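Local coordinates for laccase (Botrytis aclada, PDB 3SQR), which uses copper centres to oxidise phenolic substrates such as hydroquinones while reducing dioxygen to water, and probably acts in lignin degradation, at residues A43-W49 with P188-D194; V293-Y298 with S375-H379; H283-V287 with Y298-L303. All blocks are in the same frame, centred on the assembly; numbering follows the deposited sequence.

Interaction 1 (A43-W49 with P188-D194)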
loop_
_atom_site.group_PDB
_atom_site.type_symbol
_atom_site.label_atom_id
_atom_site.label_comp_id
_atom_site.label_asym_id
_atom_site.label_seq_id
_atom_site.Cartn_x
_atom_site.Cartn_y
_atom_site.Cartn_z
ATOM N N ALA A 43 1.542 -2.867 -28.068
ATOM C CA ALA A 43 0.562 -1.796 -27.918
ATOM C C ALA A 43 -0.844 -2.163 -28.337
ATOM O O ALA A 43 -1.817 -1.579 -27.823
ATOM C CB ALA A 43 1.041 -0.500 -28.621
ATOM N N THR A 44 -0.939 -3.110 -29.285
ATOM C CA THR A 44 -2.218 -3.596 -29.821
ATOM C C THR A 44 -2.481 -5.057 -29.458
ATOM O O THR A 44 -3.325 -5.715 -30.065
ATOM C CB THR A 44 -2.288 -3.423 -31.391
ATOM O OG1 THR A 44 -1.138 -4.005 -32.006
ATOM C CG2 THR A 44 -2.376 -1.957 -31.749
ATOM N N SER A 45 -1.789 -5.559 -28.423
ATOM C CA SER A 45 -2.021 -6.911 -27.930
ATOM C C SER A 45 -1.487 -7.002 -26.484
ATOM O O SER A 45 -0.650 -7.833 -26.156
ATOM C CB SER A 45 -1.372 -7.947 -28.839
ATOM O OG SER A 45 0.014 -7.716 -29.053
ATOM N N ARG A 46 -1.994 -6.106 -25.649
ATOM C CA ARG A 46 -1.545 -6.016 -24.255
ATOM C C ARG A 46 -1.950 -7.255 -23.489
ATOM O O ARG A 46 -1.345 -7.576 -22.445
ATOM C CB ARG A 46 -2.023 -4.726 -23.585
ATOM C CG ARG A 46 -1.284 -3.511 -24.109
ATOM C CD ARG A 46 0.220 -3.592 -23.939
ATOM N NE ARG A 46 0.801 -2.322 -24.339
ATOM C CZ ARG A 46 2.089 -2.124 -24.626
ATOM N NH1 ARG A 46 2.976 -3.091 -24.558
ATOM N NH2 ARG A 46 2.500 -0.939 -25.012
ATOM N N SER A 47 -2.939 -7.986 -23.998
ATOM C CA SER A 47 -3.407 -9.215 -23.314
ATOM C C SER A 47 -2.350 -10.333 -23.369
ATOM O O SER A 47 -2.380 -11.283 -22.577
ATOM C CB SER A 47 -4.705 -9.722 -23.960
ATOM O OG SER A 47 -4.375 -10.134 -25.281
ATOM N N CYS A 48 -1.401 -10.205 -24.298
ATOM C CA CYS A 48 -0.455 -11.240 -24.582
ATOM C C CYS A 48 0.761 -11.141 -23.691
ATOM O O CYS A 48 1.228 -10.039 -23.384
ATOM C CB CYS A 48 0.049 -11.118 -26.003
ATOM S SG CYS A 48 -1.194 -11.430 -27.293
ATOM N N TRP A 49 1.293 -12.296 -23.335
ATOM C CA TRP A 49 2.582 -12.353 -22.658
ATOM C C TRP A 49 3.354 -13.598 -23.102
ATOM O O TRP A 49 3.843 -14.359 -22.291
ATOM C CB TRP A 49 2.407 -12.329 -21.146
ATOM C CG TRP A 49 3.647 -11.888 -20.445
ATOM C CD1 TRP A 49 4.504 -12.665 -19.688
ATOM C CD2 TRP A 49 4.191 -10.569 -20.440
ATOM N NE1 TRP A 49 5.564 -11.900 -19.255
ATOM C CE2 TRP A 49 5.372 -10.600 -19.656
ATOM C CE3 TRP A 49 3.786 -9.348 -20.994
ATOM C CZ2 TRP A 49 6.167 -9.455 -19.457
ATOM C CZ3 TRP A 49 4.557 -8.236 -20.791
ATOM C CH2 TRP A 49 5.737 -8.282 -20.008
ATOM N N PRO A 188 1.047 -8.843 -18.739
ATOM C CA PRO A 188 -0.028 -8.486 -19.639
ATOM C C PRO A 188 -1.042 -7.512 -19.011
ATOM O O PRO A 188 -0.961 -7.156 -17.846
ATOM C CB PRO A 188 -0.678 -9.820 -19.924
ATOM C CG PRO A 188 -0.483 -10.613 -18.652
ATOM C CD PRO A 188 0.920 -10.196 -18.225
ATOM N N ALA A 189 -2.018 -7.080 -19.797
ATOM C CA ALA A 189 -3.001 -6.055 -19.313
ATOM C C ALA A 189 -4.328 -6.289 -20.040
ATOM O O ALA A 189 -4.349 -6.917 -21.082
ATOM C CB ALA A 189 -2.464 -4.644 -19.589
ATOM N N THR A 190 -5.406 -5.780 -19.500
ATOM C CA THR A 190 -6.723 -6.109 -19.977
ATOM C C THR A 190 -7.230 -5.093 -21.007
ATOM O O THR A 190 -8.318 -5.250 -21.520
ATOM C CB THR A 190 -7.722 -6.169 -18.889
ATOM O OG1 THR A 190 -7.647 -4.963 -18.119
ATOM C CG2 THR A 190 -7.570 -7.453 -18.006
ATOM N N ALA A 191 -6.438 -4.073 -21.284
ATOM C CA ALA A 191 -6.705 -3.161 -22.398
ATOM C C ALA A 191 -5.409 -2.754 -23.015
ATOM O O ALA A 191 -4.360 -2.770 -22.376
ATOM C CB ALA A 191 -7.532 -1.909 -21.936
ATOM N N ASP A 192 -5.479 -2.397 -24.286
ATOM C CA ASP A 192 -4.357 -1.925 -25.041
ATOM C C ASP A 192 -4.030 -0.483 -24.725
ATOM O O ASP A 192 -4.905 0.311 -24.303
ATOM C CB ASP A 192 -4.657 -2.071 -26.546
ATOM C CG ASP A 192 -4.686 -3.528 -27.000
ATOM O OD1 ASP A 192 -4.136 -4.427 -26.325
ATOM O OD2 ASP A 192 -5.272 -3.768 -28.066
ATOM N N TYR A 193 -2.744 -0.176 -24.839
ATOM C CA TYR A 193 -2.236 1.127 -24.630
ATOM C C TYR A 193 -0.911 1.242 -25.300
ATOM O O TYR A 193 -0.220 0.245 -25.600
ATOM C CB TYR A 193 -2.115 1.489 -23.123
ATOM C CG TYR A 193 -1.184 0.542 -22.402
ATOM C CD1 TYR A 193 -1.661 -0.645 -21.886
ATOM C CD2 TYR A 193 0.146 0.828 -22.295
ATOM C CE1 TYR A 193 -0.802 -1.516 -21.245
ATOM C CE2 TYR A 193 1.036 -0.016 -21.635
ATOM C CZ TYR A 193 0.538 -1.192 -21.121
ATOM O OH TYR A 193 1.409 -2.075 -20.507
ATOM N N ASP A 194 -0.529 2.490 -25.587
ATOM C CA ASP A 194 0.673 2.743 -26.298
ATOM C C ASP A 194 1.862 2.966 -25.456
ATOM O O ASP A 194 2.956 2.503 -25.797
ATOM C CB ASP A 194 0.501 4.010 -27.171
ATOM C CG ASP A 194 -0.611 3.845 -28.160
ATOM O OD1 ASP A 194 -0.608 2.777 -28.790
ATOM O OD2 ASP A 194 -1.521 4.686 -28.188
HETATM O O HOH W 1 -2.668 1.006 -27.838
HETATM O O HOH W 2 -5.206 -6.777 -25.559
#

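Interaction 2 (V293-Y298 with S375-H379). With MAN (alpha-D-mannopyranose), chain L.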
loop_
_atom_site.group_PDB
_atom_site.type_symbol
_atom_site.label_atom_id
_atom_site.label_comp_id
_atom_site.label_asym_id
_atom_site.label_seq_id
_atom_site.Cartn_x
_atom_site.Cartn_y
_atom_site.Cartn_z
ATOM N N VAL A 293 -4.227 -7.065 -9.479
ATOM C CA VAL A 293 -5.237 -7.914 -10.163
ATOM C C VAL A 293 -5.864 -7.149 -11.317
ATOM O O VAL A 293 -6.610 -6.166 -11.132
ATOM C CB VAL A 293 -6.289 -8.283 -9.185
ATOM C CG1 VAL A 293 -7.404 -9.171 -9.820
ATOM C CG2 VAL A 293 -5.684 -9.020 -7.924
ATOM N N PRO A 294 -5.607 -7.632 -12.518
ATOM C CA PRO A 294 -6.261 -7.086 -13.681
ATOM C C PRO A 294 -7.772 -7.287 -13.638
ATOM O O PRO A 294 -8.260 -8.321 -13.218
ATOM C CB PRO A 294 -5.601 -7.889 -14.810
ATOM C CG PRO A 294 -4.303 -8.246 -14.305
ATOM C CD PRO A 294 -4.596 -8.624 -12.928
ATOM N N ILE A 295 -8.517 -6.253 -14.044
ATOM C CA ILE A 295 -9.965 -6.291 -13.989
ATOM C C ILE A 295 -10.509 -6.061 -15.393
ATOM O O ILE A 295 -9.825 -5.576 -16.255
ATOM C CB ILE A 295 -10.585 -5.246 -13.017
ATOM C CG1 ILE A 295 -10.250 -3.818 -13.415
ATOM C CG2 ILE A 295 -10.067 -5.495 -11.526
ATOM C CD1 ILE A 295 -11.114 -2.723 -12.676
ATOM N N VAL A 296 -11.741 -6.495 -15.582
ATOM C CA VAL A 296 -12.477 -6.139 -16.800
ATOM C C VAL A 296 -12.534 -4.625 -16.870
ATOM O O VAL A 296 -13.029 -3.997 -15.950
ATOM C CB VAL A 296 -13.871 -6.751 -16.733
ATOM C CG1 VAL A 296 -14.709 -6.345 -18.027
ATOM C CG2 VAL A 296 -13.701 -8.201 -16.627
ATOM N N PRO A 297 -12.093 -4.044 -17.988
ATOM C CA PRO A 297 -12.055 -2.580 -18.010
ATOM C C PRO A 297 -13.423 -1.909 -17.825
ATOM O O PRO A 297 -14.436 -2.399 -18.339
ATOM C CB PRO A 297 -11.491 -2.271 -19.386
ATOM C CG PRO A 297 -10.681 -3.509 -19.758
ATOM C CD PRO A 297 -11.434 -4.636 -19.168
ATOM N N TYR A 298 -13.450 -0.806 -17.082
ATOM C CA TYR A 298 -14.594 0.047 -16.957
ATOM C C TYR A 298 -14.137 1.493 -16.995
ATOM O O TYR A 298 -12.960 1.829 -16.736
ATOM C CB TYR A 298 -15.432 -0.259 -15.732
ATOM C CG TYR A 298 -14.873 0.278 -14.411
ATOM C CD1 TYR A 298 -13.932 -0.441 -13.711
ATOM C CD2 TYR A 298 -15.306 1.480 -13.896
ATOM C CE1 TYR A 298 -13.449 0.021 -12.507
ATOM C CE2 TYR A 298 -14.824 1.962 -12.675
ATOM C CZ TYR A 298 -13.896 1.173 -11.985
ATOM O OH TYR A 298 -13.388 1.577 -10.789
ATOM N N SER A 375 -18.093 -2.557 -9.962
ATOM C CA SER A 375 -17.179 -2.159 -10.984
ATOM C C SER A 375 -15.879 -2.947 -11.014
ATOM O O SER A 375 -15.139 -2.855 -11.952
ATOM C CB SER A 375 -16.793 -0.700 -10.810
ATOM O OG SER A 375 -17.866 0.240 -10.747
ATOM N N LEU A 376 -15.602 -3.708 -9.978
ATOM C CA LEU A 376 -14.281 -4.293 -9.831
ATOM C C LEU A 376 -14.325 -5.810 -10.065
ATOM O O LEU A 376 -14.371 -6.610 -9.092
ATOM C CB LEU A 376 -13.776 -3.955 -8.444
ATOM C CG LEU A 376 -13.636 -2.474 -8.060
ATOM C CD1 LEU A 376 -13.030 -2.398 -6.597
ATOM C CD2 LEU A 376 -12.795 -1.701 -9.088
ATOM N N VAL A 377 -14.282 -6.197 -11.334
ATOM C CA VAL A 377 -14.463 -7.595 -11.737
ATOM C C VAL A 377 -13.182 -8.135 -12.275
ATOM O O VAL A 377 -12.764 -7.739 -13.309
ATOM C CB VAL A 377 -15.581 -7.709 -12.818
ATOM C CG1 VAL A 377 -15.824 -9.201 -13.199
ATOM C CG2 VAL A 377 -16.821 -7.040 -12.279
ATOM N N PRO A 378 -12.499 -9.021 -11.521
ATOM C CA PRO A 378 -11.252 -9.586 -11.980
ATOM C C PRO A 378 -11.443 -10.231 -13.335
ATOM O O PRO A 378 -12.470 -10.899 -13.588
ATOM C CB PRO A 378 -10.897 -10.606 -10.886
ATOM C CG PRO A 378 -11.578 -10.030 -9.663
ATOM C CD PRO A 378 -12.891 -9.543 -10.214
ATOM N N HIS A 379 -10.474 -10.013 -14.194
ATOM C CA HIS A 379 -10.502 -10.598 -15.508
ATOM C C HIS A 379 -10.362 -12.109 -15.392
ATOM O O HIS A 379 -11.096 -12.871 -16.072
ATOM C CB HIS A 379 -9.378 -10.062 -16.386
ATOM C CG HIS A 379 -9.276 -10.806 -17.666
ATOM N ND1 HIS A 379 -9.935 -10.386 -18.804
ATOM C CD2 HIS A 379 -8.718 -12.004 -17.968
ATOM C CE1 HIS A 379 -9.749 -11.279 -19.770
ATOM N NE2 HIS A 379 -9.017 -12.269 -19.294
HETATM C C1 MAN L . -18.317 0.462 -12.118
HETATM C C2 MAN L . -18.883 1.876 -12.096
HETATM C C3 MAN L . -20.164 1.955 -11.278
HETATM C C4 MAN L . -21.162 0.913 -11.790
HETATM C C5 MAN L . -20.501 -0.471 -11.756
HETATM C C6 MAN L . -21.441 -1.535 -12.339
HETATM O O2 MAN L . -19.074 2.287 -13.445
HETATM O O3 MAN L . -20.649 3.300 -11.291
HETATM O O4 MAN L . -22.270 0.892 -10.940
HETATM O O5 MAN L . -19.304 -0.477 -12.529
HETATM O O6 MAN L . -21.680 -1.185 -13.708
HETATM O O HOH W 3 -14.370 -4.587 -13.698
#

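Interaction 3 (H283-V287 with Y298-L303). With MAN (alpha-D-mannopyranose), chain L.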
loop_
_atom_site.group_PDB
_atom_site.type_symbol
_atom_site.label_atom_id
_atom_site.label_comp_id
_atom_site.label_asym_id
_atom_site.label_seq_id
_atom_site.Cartn_x
_atom_site.Cartn_y
_atom_site.Cartn_z
ATOM N N HIS A 283 -11.084 14.141 -19.232
ATOM C CA HIS A 283 -10.590 12.848 -19.678
ATOM C C HIS A 283 -11.299 11.736 -18.904
ATOM O O HIS A 283 -11.819 11.930 -17.815
ATOM C CB HIS A 283 -9.054 12.777 -19.524
ATOM C CG HIS A 283 -8.287 13.661 -20.464
ATOM N ND1 HIS A 283 -8.230 15.036 -20.339
ATOM C CD2 HIS A 283 -7.534 13.353 -21.542
ATOM C CE1 HIS A 283 -7.460 15.519 -21.300
ATOM N NE2 HIS A 283 -7.018 14.518 -22.035
ATOM N N THR A 284 -11.412 10.615 -19.583
ATOM C CA THR A 284 -12.026 9.429 -19.071
ATOM C C THR A 284 -10.893 8.471 -18.688
ATOM O O THR A 284 -9.867 8.317 -19.363
ATOM C CB THR A 284 -12.912 8.773 -20.133
ATOM O OG1 THR A 284 -13.980 9.701 -20.450
ATOM C CG2 THR A 284 -13.540 7.524 -19.596
ATOM N N LEU A 285 -11.094 7.882 -17.554
ATOM C CA LEU A 285 -10.180 6.850 -17.105
ATOM C C LEU A 285 -10.767 5.500 -17.434
ATOM O O LEU A 285 -11.881 5.223 -17.018
ATOM C CB LEU A 285 -9.979 6.974 -15.603
ATOM C CG LEU A 285 -9.645 8.340 -14.997
ATOM C CD1 LEU A 285 -9.560 8.181 -13.456
ATOM C CD2 LEU A 285 -8.352 8.968 -15.508
ATOM N N THR A 286 -10.025 4.656 -18.121
ATOM C CA THR A 286 -10.396 3.264 -18.280
ATOM C C THR A 286 -9.587 2.441 -17.259
ATOM O O THR A 286 -8.393 2.283 -17.394
ATOM C CB THR A 286 -10.133 2.764 -19.637
ATOM O OG1 THR A 286 -10.968 3.493 -20.556
ATOM C CG2 THR A 286 -10.512 1.296 -19.741
ATOM N N VAL A 287 -10.288 1.971 -16.261
ATOM C CA VAL A 287 -9.670 1.268 -15.146
ATOM C C VAL A 287 -9.406 -0.187 -15.579
ATOM O O VAL A 287 -10.337 -0.915 -15.957
ATOM C CB VAL A 287 -10.517 1.332 -13.931
ATOM C CG1 VAL A 287 -9.661 0.827 -12.646
ATOM C CG2 VAL A 287 -11.080 2.710 -13.623
ATOM N N TYR A 298 -13.450 -0.806 -17.082
ATOM C CA TYR A 298 -14.594 0.047 -16.957
ATOM C C TYR A 298 -14.137 1.493 -16.995
ATOM O O TYR A 298 -12.960 1.829 -16.736
ATOM C CB TYR A 298 -15.432 -0.259 -15.732
ATOM C CG TYR A 298 -14.873 0.278 -14.411
ATOM C CD1 TYR A 298 -13.932 -0.441 -13.711
ATOM C CD2 TYR A 298 -15.306 1.480 -13.896
ATOM C CE1 TYR A 298 -13.449 0.021 -12.507
ATOM C CE2 TYR A 298 -14.824 1.962 -12.675
ATOM C CZ TYR A 298 -13.896 1.173 -11.985
ATOM O OH TYR A 298 -13.388 1.577 -10.789
ATOM N N THR A 299 -15.049 2.358 -17.414
ATOM C CA THR A 299 -14.710 3.765 -17.534
ATOM C C THR A 299 -15.320 4.547 -16.393
ATOM O O THR A 299 -16.406 4.254 -15.875
ATOM C CB THR A 299 -15.154 4.337 -18.899
ATOM O OG1 THR A 299 -16.534 4.045 -19.094
ATOM C CG2 THR A 299 -14.350 3.748 -20.009
ATOM N N THR A 300 -14.577 5.547 -15.955
ATOM C CA THR A 300 -14.996 6.372 -14.872
ATOM C C THR A 300 -14.368 7.745 -15.065
ATOM O O THR A 300 -13.292 7.854 -15.642
ATOM C CB THR A 300 -14.610 5.746 -13.486
ATOM O OG1 THR A 300 -15.250 6.502 -12.481
ATOM C CG2 THR A 300 -13.028 5.736 -13.296
ATOM N N ASP A 301 -15.043 8.780 -14.585
ATOM C CA ASP A 301 -14.486 10.135 -14.601
ATOM C C ASP A 301 -13.599 10.439 -13.405
ATOM O O ASP A 301 -12.774 11.365 -13.457
ATOM C CB ASP A 301 -15.623 11.181 -14.607
ATOM C CG ASP A 301 -16.373 11.215 -15.917
ATOM O OD1 ASP A 301 -15.736 11.081 -16.993
ATOM O OD2 ASP A 301 -17.611 11.379 -15.840
ATOM N N THR A 302 -13.839 9.723 -12.321
ATOM C CA THR A 302 -13.064 9.925 -11.094
ATOM C C THR A 302 -12.806 8.560 -10.492
ATOM O O THR A 302 -13.496 7.599 -10.810
ATOM C CB THR A 302 -13.715 10.843 -10.084
ATOM O OG1 THR A 302 -14.700 10.137 -9.359
ATOM C CG2 THR A 302 -14.339 12.077 -10.741
ATOM N N LEU A 303 -11.820 8.468 -9.612
ATOM C CA LEU A 303 -11.388 7.124 -9.152
ATOM C C LEU A 303 -11.004 7.236 -7.669
ATOM O O LEU A 303 -9.995 7.920 -7.311
ATOM C CB LEU A 303 -10.210 6.709 -10.005
ATOM C CG LEU A 303 -9.567 5.334 -9.814
ATOM C CD1 LEU A 303 -10.607 4.247 -9.721
ATOM C CD2 LEU A 303 -8.551 5.044 -10.897
HETATM C C1 MAN L . -18.317 0.462 -12.118
HETATM C C2 MAN L . -18.883 1.876 -12.096
HETATM C C3 MAN L . -20.164 1.955 -11.278
HETATM C C4 MAN L . -21.162 0.913 -11.790
HETATM C C5 MAN L . -20.501 -0.471 -11.756
HETATM C C6 MAN L . -21.441 -1.535 -12.339
HETATM O O2 MAN L . -19.074 2.287 -13.445
HETATM O O3 MAN L . -20.649 3.300 -11.291
HETATM O O4 MAN L . -22.270 0.892 -10.940
HETATM O O5 MAN L . -19.304 -0.477 -12.529
HETATM O O6 MAN L . -21.680 -1.185 -13.708
HETATM O O HOH W 4 -10.626 11.568 -15.271
#

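Interaction 1 (A43-W49 with P188-D194)
The carbonyl O of Y193 is gripped side-on by the guanidinium of R46: NE and NH2 each donate to it at 3.0 Å, reaching it from one face of its carbonyl plane while it stays close to the guanidinium plane. The same guanidinium is stacked over one face of the Y193 ring, tilted by 25°, with CZ 4.2 Å from the ring centroid, a cation-pi contact. R46 CD adds a CH-pi touch on that face. The bend at chi2 (-58°) folds the arginine back over the ring. A third nitrogen, NH1, donates to N41 OD1, and together with the two bonds to Y193 O this would limit rotation of the group. Y193 OH bonds R264.

D192 OD1 receives R46 N in a nearly straight bond (2.8 Å, 170°); OD1 also takes a proton from a water that in turn accepts from S47 N. A second water joins A43 O to D194 OD1. A189 N donates to R46 O at 2.8 Å, and P188 CD packs 3.9 Å from W49 CG.

The type I turn S45-C48, whose C48 is disulfide-bonded to C39, thus fastens the N-terminal segment to the connection between strands 180-186 and 195-205, whose A189 and A191 rest on strand 285-290 and whose D194 is hydrogen-bonded to K262 of strand 262-269.

Interaction 2 (V293-Y298 with S375-H379)
A single beta bridge joins I295 to P378: V296 N donates to V377 O at 2.8 Å, and H379 N donates to P294 O at 3.0 Å. The bridge lies along the outermost strand, 293-300, of a six-stranded sheet in the second cupredoxin-like domain of this multicopper oxidase, and it fastens there the loop that runs on to strand 387-398. P378 is itself the bridged residue, and P294, next to I295, supplies the carbonyl that H379 N uses. Beside them V293 CG1 meets P378 CB, and I295 CD1 meets the CD2 branch of L376, which also reaches the Y298 ring and hydroxyl; that hydroxyl is bonded to E371. H379 turns its imidazole off the strand, with CG anti to the backbone N (chi1 171°), and NE2 bonds D55. Toward S375 a water links the two backbones, donating to V296 O and S375 O and accepting from V377 N.

At the far end S375 carries an O-linked mannose. S375 CB lies over the middle of the Y298 ring, 3.7 Å from the centroid and 12° off the normal, a CH-pi contact. The sugar begins immediately beyond, S375 OG being bonded to mannose C1 at 1.5 Å, and that C1 stands 3.6 Å from Y298 CD2.

Interaction 3 (H283-V287 with Y298-L303)
V287 lays its whole side chain against Y298, and its CG2 also meets T300. From CB, 3.5 Å from Y298 CE1, the valine divides: CG1 stays near CE1, whereas CG2, anti to the carbonyl carbon, passes over a face of the phenol ring, 3.9 Å from its centroid and 22° off the normal, a CH-pi contact. The same methyl touches T300 CG2 at 3.6 Å and, more loosely, L303 CD1. The valine and tyrosine side chains lie alongside each other with their ends in the same direction.

The backbones pair antiparallel. V287-Y298 and L285-T300 are hydrogen-bonded pairs; V287 N to Y298 O, at 2.7 Å, is the shortest of the backbone bonds between the strands, and its return bond from Y298 N is weak. Between them T286 and T299 form a non-hydrogen-bonded pair, where CA-H groups of T299 and T286 point to L285 O and Y298 O.

The two faces differ. On one, L285, V287, Y298 and T300 gather with L303, whose CB is met by L285 CD1 at 3.8 Å. T300 OG1 sits anti to the backbone N (chi1 -170°) and donates to T302 O at 2.7 Å, in its carbonyl plane, linking the end of the strand to the residues that follow. On the other, T286 OG1 lies 3.4 Å from T299 CG2, and just before the strand T284 CG2 touches T299 CB.

This is a beta hairpin at the border of a six-stranded sheet: 293-300 is the edge strand, 285-290 its neighbour, and strand 310-316 follows, with L285 on V315 and V287 and L303 on Y311. L303 then crosses to the second sheet, bonding its backbone to F278 of strand 276-280.

Strand 293-300 is common to interactions 2 and 3: its outer side takes the loop 375-379, its inner side pairs with strand 285-290, and Y298 belongs to both, its ring lying between S375 and V287. Interaction 2 is the most buried, built on a single bridge at P378 and apolar contacts; interaction 3 is regular hairpin pairing with one largely apolar face and one threonine-lined, more exposed face. Interactions 1 and 3 are partly buried, interaction 1 lying farther from the chain centre and joining two irregular segments through arginine, aspartate and water. It touches interaction 2 through T190, whose OG1 probably bonds I295 O at 2.9 Å, but does not touch interaction 3.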